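Local coordinates for protein HIT family hydrolase (Legionella pneumophila subsp. pneumophila, PDB 6D6J) that probably hydrolyses nucleotide-type substrates as a histidine triad family member and binds a zinc ion, at residues M9-C14 with V103-L108; L33-I38 with L47-K52. One frame throughout, in Å; residues are numbered along the deposited sequence. Where two conformers were deposited one is given.

Contact 1 of 2, residues M9-C14 with V103-L108. With ZN (zinc ion), chain G.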
ATOM      1  N   MET B   9     -13.259 -13.105 -16.425  1.00 33.49           N
ATOM      2  CA  MET B   9     -13.218 -13.151 -17.884  1.00 33.06           C
ATOM      3  C   MET B   9     -12.907 -11.774 -18.464  1.00 31.68           C
ATOM      4  O   MET B   9     -13.456 -10.759 -18.025  1.00 31.96           O
ATOM      5  CB  MET B   9     -14.534 -13.693 -18.456  1.00 33.65           C
ATOM      6  N   ASN B  10     -12.005 -11.748 -19.444  1.00 29.29           N
ATOM      7  CA  ASN B  10     -11.579 -10.511 -20.092  1.00 26.84           C
ATOM      8  C   ASN B  10     -10.920  -9.533 -19.116  1.00 22.61           C
ATOM      9  O   ASN B  10     -10.984  -8.319 -19.304  1.00 23.74           O
ATOM     10  CB  ASN B  10     -12.717  -9.850 -20.880  1.00 27.72           C
ATOM     11  N   CYS B  11     -10.269 -10.042 -18.069  1.00 16.96           N
ATOM     12  CA  CYS B  11      -9.502  -9.188 -17.161  1.00 12.16           C
ATOM     13  C   CYS B  11      -8.286  -8.613 -17.888  1.00  9.70           C
ATOM     14  O   CYS B  11      -7.456  -9.361 -18.407  1.00  9.60           O
ATOM     15  CB  CYS B  11      -9.059 -10.007 -15.953  1.00  9.21           C
ATOM     16  SG  CYS B  11      -7.897  -9.111 -14.886  1.00  7.96           S
ATOM     17  N   LEU B  12      -8.164  -7.280 -17.896  1.00  9.00           N
ATOM     18  CA  LEU B  12      -7.063  -6.629 -18.605  1.00  8.89           C
ATOM     19  C   LEU B  12      -5.707  -7.065 -18.064  1.00  7.99           C
ATOM     20  O   LEU B  12      -4.757  -7.278 -18.833  1.00  8.83           O
ATOM     21  CB  LEU B  12      -7.205  -5.115 -18.457  1.00 10.80           C
ATOM     22  CG  LEU B  12      -6.143  -4.259 -19.141  1.00 13.52           C
ATOM     23  CD1 LEU B  12      -6.296  -4.400 -20.632  1.00 15.48           C
ATOM     24  CD2 LEU B  12      -6.289  -2.797 -18.750  1.00 14.57           C
ATOM     25  N   PHE B  13      -5.585  -7.194 -16.741  1.00  7.48           N
ATOM     26  CA  PHE B  13      -4.283  -7.520 -16.177  1.00  7.62           C
ATOM     27  C   PHE B  13      -3.925  -8.982 -16.370  1.00  7.40           C
ATOM     28  O   PHE B  13      -2.738  -9.292 -16.535  1.00  7.68           O
ATOM     29  CB  PHE B  13      -4.212  -7.095 -14.711  1.00  7.58           C
ATOM     30  CG  PHE B  13      -4.139  -5.590 -14.512  1.00  7.29           C
ATOM     31  CD1 PHE B  13      -4.076  -4.716 -15.593  1.00  8.13           C
ATOM     32  CD2 PHE B  13      -4.157  -5.056 -13.241  1.00  8.03           C
ATOM     33  CE1 PHE B  13      -4.004  -3.334 -15.397  1.00  8.67           C
ATOM     34  CE2 PHE B  13      -4.096  -3.667 -13.041  1.00  8.96           C
ATOM     35  CZ  PHE B  13      -4.021  -2.808 -14.119  1.00  9.50           C
ATOM     36  N   CYS B  14      -4.918  -9.886 -16.390  1.00  7.19           N
ATOM     37  CA  CYS B  14      -4.622 -11.255 -16.791  1.00  7.89           C
ATOM     38  C   CYS B  14      -4.135 -11.293 -18.230  1.00  7.44           C
ATOM     39  O   CYS B  14      -3.189 -12.021 -18.556  1.00  8.73           O
ATOM     40  CB  CYS B  14      -5.854 -12.143 -16.608  1.00  8.20           C
ATOM     41  SG  CYS B  14      -6.169 -12.648 -14.880  1.00  7.73           S
ATOM     42  N   VAL B 103      -9.705  -1.529 -12.449  1.00 10.50           N
ATOM     43  CA  VAL B 103      -9.398  -2.858 -12.958  1.00  9.00           C
ATOM     44  C   VAL B 103      -9.462  -3.807 -11.776  1.00  7.23           C
ATOM     45  O   VAL B 103      -8.759  -3.614 -10.769  1.00  6.96           O
ATOM     46  CB  VAL B 103      -8.015  -2.902 -13.631  1.00  9.32           C
ATOM     47  CG1 VAL B 103      -7.685  -4.323 -14.071  1.00  9.50           C
ATOM     48  CG2 VAL B 103      -7.978  -1.972 -14.829  1.00 10.82           C
ATOM     49  N   TYR B 104     -10.297  -4.840 -11.901  1.00  7.49           N
ATOM     50  CA  TYR B 104     -10.587  -5.756 -10.794  1.00  6.77           C
ATOM     51  C   TYR B 104      -9.627  -6.955 -10.781  1.00  6.16           C
ATOM     52  O   TYR B 104     -10.001  -8.123 -10.837  1.00  6.97           O
ATOM     53  CB  TYR B 104     -12.082  -6.105 -10.745  1.00  7.40           C
ATOM     54  CG  TYR B 104     -12.809  -4.921 -10.162  1.00  8.13           C
ATOM     55  CD1 TYR B 104     -13.210  -3.853 -10.954  1.00  9.53           C
ATOM     56  CD2 TYR B 104     -12.956  -4.799  -8.788  1.00  8.42           C
ATOM     57  CE1 TYR B 104     -13.793  -2.722 -10.385  1.00 10.58           C
ATOM     58  CE2 TYR B 104     -13.534  -3.705  -8.220  1.00  9.59           C
ATOM     59  CZ  TYR B 104     -13.959  -2.667  -9.009  1.00 10.67           C
ATOM     60  OH  TYR B 104     -14.527  -1.572  -8.403  1.00 13.62           O
ATOM     61  N   HIS B 105      -8.340  -6.610 -10.675  1.00  6.09           N
ATOM     62  CA  HIS B 105      -7.238  -7.542 -10.440  1.00  5.28           C
ATOM     63  C   HIS B 105      -6.267  -6.741  -9.586  1.00  5.39           C
ATOM     64  O   HIS B 105      -5.876  -5.641  -9.985  1.00  6.56           O
ATOM     65  CB  HIS B 105      -6.616  -7.927 -11.786  1.00  6.00           C
ATOM     66  CG  HIS B 105      -5.487  -8.916 -11.706  1.00  5.69           C
ATOM     67  ND1 HIS B 105      -5.441 -10.047 -12.503  1.00  5.47           N
ATOM     68  CD2 HIS B 105      -4.329  -8.908 -10.999  1.00  6.34           C
ATOM     69  CE1 HIS B 105      -4.312 -10.697 -12.271  1.00  5.71           C
ATOM     70  NE2 HIS B 105      -3.612 -10.020 -11.376  1.00  5.82           N
ATOM     71  N   ILE B 106      -5.913  -7.248  -8.399  1.00  5.31           N
ATOM     72  CA  ILE B 106      -5.170  -6.414  -7.461  0.59  5.49           C
ATOM     73  C   ILE B 106      -3.874  -5.908  -8.085  1.00  5.29           C
ATOM     74  O   ILE B 106      -3.201  -6.597  -8.868  1.00  5.74           O
ATOM     75  CB  ILE B 106      -4.947  -7.080  -6.089  0.59  6.50           C
ATOM     76  CG1 ILE B 106      -4.172  -8.385  -6.208  0.59  6.16           C
ATOM     77  CG2 ILE B 106      -6.259  -7.320  -5.391  0.59  8.23           C
ATOM     78  CD1 ILE B 106      -3.792  -8.959  -4.852  0.59  7.17           C
ATOM     79  N   HIS B 107      -3.524  -4.676  -7.724  1.00  5.30           N
ATOM     80  CA  HIS B 107      -2.326  -4.036  -8.243  1.00  5.34           C
ATOM     81  C   HIS B 107      -1.845  -3.017  -7.230  1.00  5.27           C
ATOM     82  O   HIS B 107      -2.628  -2.234  -6.693  1.00  6.38           O
ATOM     83  CB  HIS B 107      -2.565  -3.373  -9.610  1.00  5.68           C
ATOM     84  CG  HIS B 107      -3.792  -2.512  -9.676  1.00  6.69           C
ATOM     85  ND1 HIS B 107      -5.065  -3.039  -9.734  1.00  7.37           N
ATOM     86  CD2 HIS B 107      -3.937  -1.169  -9.780  1.00  8.40           C
ATOM     87  CE1 HIS B 107      -5.944  -2.058  -9.835  1.00  7.95           C
ATOM     88  NE2 HIS B 107      -5.288  -0.911  -9.855  1.00  9.11           N
ATOM     89  N   LEU B 108      -0.551  -3.029  -6.979  1.00  4.81           N
ATOM     90  CA  LEU B 108       0.085  -2.014  -6.150  1.00  4.22           C
ATOM     91  C   LEU B 108       0.664  -0.938  -7.064  1.00  4.10           C
ATOM     92  O   LEU B 108       1.454  -1.243  -7.970  1.00  5.17           O
ATOM     93  CB  LEU B 108       1.197  -2.654  -5.319  1.00  4.54           C
ATOM     94  CG  LEU B 108       1.963  -1.742  -4.359  1.00  4.82           C
ATOM     95  CD1 LEU B 108       0.992  -1.040  -3.421  1.00  5.86           C
ATOM     96  CD2 LEU B 108       2.928  -2.594  -3.546  1.00  6.40           C
TER
HETATM   97 ZN    ZN G 200      -6.946 -10.838 -13.712  0.93  7.24          ZN

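Contact 2 of 2, residues L33-I38 with L47-K52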
ATOM      1  N   LEU B  33       4.346  -9.906 -11.500  1.00  6.19           N
ATOM      2  CA  LEU B  33       4.731  -9.159 -12.687  1.00  6.61           C
ATOM      3  C   LEU B  33       4.631  -7.672 -12.378  1.00  5.87           C
ATOM      4  O   LEU B  33       3.719  -7.244 -11.661  1.00  6.56           O
ATOM      5  CB  LEU B  33       3.754  -9.488 -13.833  1.00  8.37           C
ATOM      6  CG  LEU B  33       4.070  -8.940 -15.218  1.00 10.01           C
ATOM      7  CD1 LEU B  33       5.260  -9.696 -15.816  1.00 10.52           C
ATOM      8  CD2 LEU B  33       2.867  -9.041 -16.119  1.00 11.25           C
ATOM      9  N   ALA B  34       5.552  -6.878 -12.915  1.00  4.91           N
ATOM     10  CA  ALA B  34       5.476  -5.430 -12.769  1.00  5.20           C
ATOM     11  C   ALA B  34       5.626  -4.782 -14.131  1.00  5.23           C
ATOM     12  O   ALA B  34       6.439  -5.223 -14.951  1.00  6.07           O
ATOM     13  CB  ALA B  34       6.529  -4.873 -11.815  1.00  5.97           C
ATOM     14  N   PHE B  35       4.844  -3.735 -14.370  1.00  5.20           N
ATOM     15  CA  PHE B  35       4.816  -3.092 -15.678  1.00  5.45           C
ATOM     16  C   PHE B  35       4.403  -1.637 -15.512  1.00  5.04           C
ATOM     17  O   PHE B  35       3.869  -1.233 -14.473  1.00  5.51           O
ATOM     18  CB  PHE B  35       3.897  -3.851 -16.663  1.00  6.56           C
ATOM     19  CG  PHE B  35       2.495  -4.058 -16.162  1.00  6.64           C
ATOM     20  CD1 PHE B  35       2.186  -5.151 -15.363  1.00  8.76           C
ATOM     21  CD2 PHE B  35       1.481  -3.175 -16.508  1.00  7.51           C
ATOM     22  CE1 PHE B  35       0.889  -5.341 -14.905  1.00  9.40           C
ATOM     23  CE2 PHE B  35       0.188  -3.363 -16.043  1.00  8.37           C
ATOM     24  CZ  PHE B  35      -0.103  -4.445 -15.246  1.00  8.76           C
ATOM     25  N   ARG B  36       4.643  -0.838 -16.550  1.00  5.43           N
ATOM     26  CA  ARG B  36       4.262   0.570 -16.476  1.00  5.41           C
ATOM     27  C   ARG B  36       2.750   0.764 -16.571  1.00  5.39           C
ATOM     28  O   ARG B  36       2.076   0.137 -17.393  1.00  6.40           O
ATOM     29  CB  ARG B  36       4.892   1.349 -17.625  1.00  6.12           C
ATOM     30  CG  ARG B  36       6.404   1.496 -17.547  1.00  5.87           C
ATOM     31  CD  ARG B  36       6.881   2.413 -18.647  1.00  6.31           C
ATOM     32  NE  ARG B  36       8.295   2.732 -18.555  1.00  6.72           N
ATOM     33  CZ  ARG B  36       8.853   3.690 -19.286  1.00  5.72           C
ATOM     34  NH1 ARG B  36       8.109   4.363 -20.158  1.00  6.42           N
ATOM     35  NH2 ARG B  36      10.138   3.967 -19.157  1.00  6.33           N
ATOM     36  N   ASP B  37       2.220   1.687 -15.769  1.00  5.35           N
ATOM     37  CA  ASP B  37       0.851   2.158 -15.979  1.00  5.28           C
ATOM     38  C   ASP B  37       0.833   3.033 -17.229  1.00  5.29           C
ATOM     39  O   ASP B  37       1.646   3.951 -17.354  1.00  6.33           O
ATOM     40  CB  ASP B  37       0.415   2.969 -14.750  1.00  6.10           C
ATOM     41  CG  ASP B  37      -1.074   3.279 -14.712  1.00  7.41           C
ATOM     42  OD1 ASP B  37      -1.679   3.615 -15.743  1.00  8.05           O
ATOM     43  OD2 ASP B  37      -1.639   3.233 -13.603  1.00  9.38           O
ATOM     44  N   ILE B  38      -0.077   2.751 -18.167  1.00  6.19           N
ATOM     45  CA  ILE B  38      -0.145   3.530 -19.403  1.00  6.33           C
ATOM     46  C   ILE B  38      -0.584   4.967 -19.175  1.00  5.84           C
ATOM     47  O   ILE B  38      -0.352   5.806 -20.048  1.00  6.44           O
ATOM     48  CB  ILE B  38      -1.049   2.894 -20.481  1.00  6.96           C
ATOM     49  CG1 ILE B  38      -2.493   2.703 -19.981  1.00  8.58           C
ATOM     50  CG2 ILE B  38      -0.458   1.594 -20.995  1.00  8.80           C
ATOM     51  CD1 ILE B  38      -3.471   2.421 -21.104  1.00  9.98           C
ATOM     52  N   LEU B  47       3.122  -0.583 -11.853  1.00  5.19           N
ATOM     53  CA  LEU B  47       2.103  -1.440 -11.259  1.00  5.23           C
ATOM     54  C   LEU B  47       2.733  -2.789 -10.957  1.00  4.52           C
ATOM     55  O   LEU B  47       3.427  -3.354 -11.810  1.00  5.58           O
ATOM     56  CB  LEU B  47       0.953  -1.655 -12.252  1.00  6.19           C
ATOM     57  CG  LEU B  47       0.259  -0.362 -12.683  1.00  6.98           C
ATOM     58  CD1 LEU B  47      -0.733  -0.603 -13.808  1.00  8.59           C
ATOM     59  CD2 LEU B  47      -0.421   0.297 -11.501  1.00  8.41           C
ATOM     60  N   ILE B  48       2.513  -3.304  -9.748  1.00  4.42           N
ATOM     61  CA  ILE B  48       3.018  -4.616  -9.345  1.00  4.74           C
ATOM     62  C   ILE B  48       1.800  -5.485  -9.070  1.00  4.60           C
ATOM     63  O   ILE B  48       0.943  -5.123  -8.248  1.00  4.74           O
ATOM     64  CB  ILE B  48       3.960  -4.548  -8.123  1.00  4.92           C
ATOM     65  CG1 ILE B  48       5.130  -3.549  -8.323  1.00  5.75           C
ATOM     66  CG2 ILE B  48       4.539  -5.940  -7.843  1.00  5.81           C
ATOM     67  CD1 ILE B  48       4.836  -2.092  -8.030  1.00  6.53           C
ATOM     68  N   ILE B  49       1.701  -6.605  -9.782  1.00  5.02           N
ATOM     69  CA  ILE B  49       0.504  -7.453  -9.717  1.00  4.58           C
ATOM     70  C   ILE B  49       0.873  -8.897  -9.410  1.00  4.86           C
ATOM     71  O   ILE B  49       1.964  -9.367  -9.784  1.00  5.63           O
ATOM     72  CB  ILE B  49      -0.341  -7.397 -11.010  1.00  5.59           C
ATOM     73  CG1 ILE B  49       0.345  -8.108 -12.202  1.00  6.72           C
ATOM     74  CG2 ILE B  49      -0.711  -5.968 -11.341  1.00  7.35           C
ATOM     75  CD1 ILE B  49      -0.597  -8.354 -13.361  1.00  8.22           C
ATOM     76  N   PRO B  50      -0.022  -9.651  -8.781  1.00  5.22           N
ATOM     77  CA  PRO B  50       0.112 -11.112  -8.821  1.00  5.52           C
ATOM     78  C   PRO B  50      -0.246 -11.628 -10.208  1.00  5.41           C
ATOM     79  O   PRO B  50      -1.104 -11.065 -10.896  1.00  6.38           O
ATOM     80  CB  PRO B  50      -0.926 -11.577  -7.792  1.00  6.65           C
ATOM     81  CG  PRO B  50      -2.028 -10.552  -7.878  1.00  7.31           C
ATOM     82  CD  PRO B  50      -1.329  -9.232  -8.232  1.00  6.15           C
ATOM     83  N   LYS B  51       0.396 -12.726 -10.618  1.00  5.66           N
ATOM     84  CA  LYS B  51      -0.068 -13.414 -11.821  1.00  7.23           C
ATOM     85  C   LYS B  51      -1.405 -14.117 -11.570  1.00  7.47           C
ATOM     86  O   LYS B  51      -2.250 -14.193 -12.464  1.00  9.88           O
ATOM     87  CB  LYS B  51       1.025 -14.363 -12.316  1.00  9.21           C
ATOM     88  CG  LYS B  51       2.248 -13.639 -12.866  1.00 10.89           C
ATOM     89  CD  LYS B  51       3.333 -14.639 -13.285  1.00 12.71           C
ATOM     90  CE  LYS B  51       4.410 -13.972 -14.087  1.00 13.97           C
ATOM     91  NZ  LYS B  51       5.427 -14.969 -14.523  1.00 14.56           N
ATOM     92  N   LYS B  52      -1.625 -14.615 -10.358  1.00  7.58           N
ATOM     93  CA  LYS B  52      -2.933 -15.130  -9.961  1.00  7.57           C
ATOM     94  C   LYS B  52      -3.975 -14.010  -9.995  1.00  6.98           C
ATOM     95  O   LYS B  52      -3.715 -12.885  -9.552  1.00  8.44           O
ATOM     96  CB  LYS B  52      -2.836 -15.674  -8.522  1.00  8.19           C
ATOM     97  CG  LYS B  52      -4.164 -16.201  -7.950  1.00  8.85           C
ATOM     98  CD  LYS B  52      -3.953 -16.789  -6.585  1.00 10.04           C
ATOM     99  CE  LYS B  52      -5.223 -17.354  -6.013  1.00 12.86           C
ATOM    100  NZ  LYS B  52      -4.950 -18.113  -4.776  1.00 15.25           N
TER

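Contact 1 of 2, residues M9-C14 with V103-L108
The first turn of helix 12-17 comes up against the loop 103-108, with the CA atoms of Phe13 and His105 6.5 Å apart and no hydrogen bond between the two backbones. What ties them is zinc: Cys11 SG and Cys14 SG, from a CxxC pair, each lie 2.3 Å from the metal, and His105 ND1 lies 2.1 Å from it; His53 completes the site. Cys11 is also the helix N-cap: Cys14 N donates to Cys11 SG over 3.4 Å, a capping bond, so one thiolate serves both metal and helix end. Beside the metal, Phe13 fills the middle of the contact. With chi1 at 176°, Val103 CG1, not CG2, lies over the centre of one Phe13 face, 3.6 Å from the centroid, while Phe13 CB covers a face of the His105 ring. Phe13 presents its CE2 edge to a face of His107 in a T-shaped pair, planes at 88°. His107, the predicted nucleotidylated histidine of the triad motif, has its ring rotation fixed by a nearly straight bond from ND1 to His105 O, 2.7 Å long and in the carbonyl plane. Strand 44-50 packs against Phe13 through Leu47 and Ile49, and Leu108 leads into strand 108-112.

Contact 2 of 2, residues L33-I38 with L47-K52
Ile49 N donates to Leu33 O over 2.8 Å, and Leu33 N returns the bond to Ile49 O, closing one hydrogen-bonded pair of the antiparallel hairpin made by strands 32-36 and 44-50 in the HIT-fold sheet. Phe35 and Leu47 form a second such pair. Between them Ala34 and Ile48 make a non-hydrogen-bonded pair, CA atoms only 4.3 Å apart, and Ala34 CA approaches Leu47 O at 3.1 Å in a CA-H...O contact. On the face carrying Leu33, Phe35, Leu47 and Ile49, the Phe35 ring links Leu47 and Ile49. With CG set between its backbone N and carbonyl carbon (chi1 55°), the ring leans across the partner strand, one face over Leu47 O; its CE1 edge meets Ile49 CD1 near the ring plane at 3.7 Å, and CE2 meets Leu47 CD1. Ile49 runs across Phe35 at about a right angle, and Phe13 joins the ring edge-to-face. Ala34 and Ile48 face the other way, onto helix 62-81, through Leu78 for the first and Ile71 and Ala75 for the second. Past the end of the strand, Asp37 turns its OD1 to Arg39 N, while its OD2 lies 3.8 Å from Leu47 CD2.

Contacts 1 and 2 lie with centres about 9 Å apart and meet along strand 44-50. Leu108 N, where the triad loop becomes a strand, is 2.9 Å from Ile48 O, a probable hydrogen bond where 108-112 lies next to 44-50 in the sheet. Farther along, His105 NE2 reaches Pro50 O at 2.8 Å; this second-shell bond would orient the imidazole whose ND1 binds zinc. Ile49 bridges the two contacts: its nearest side-chain atoms are about 4 Å from those of His105 and of His107, and about 7 Å from the metal. The hairpin of contact 2 thus backs both the zinc site and the predicted active-site histidine of contact 1.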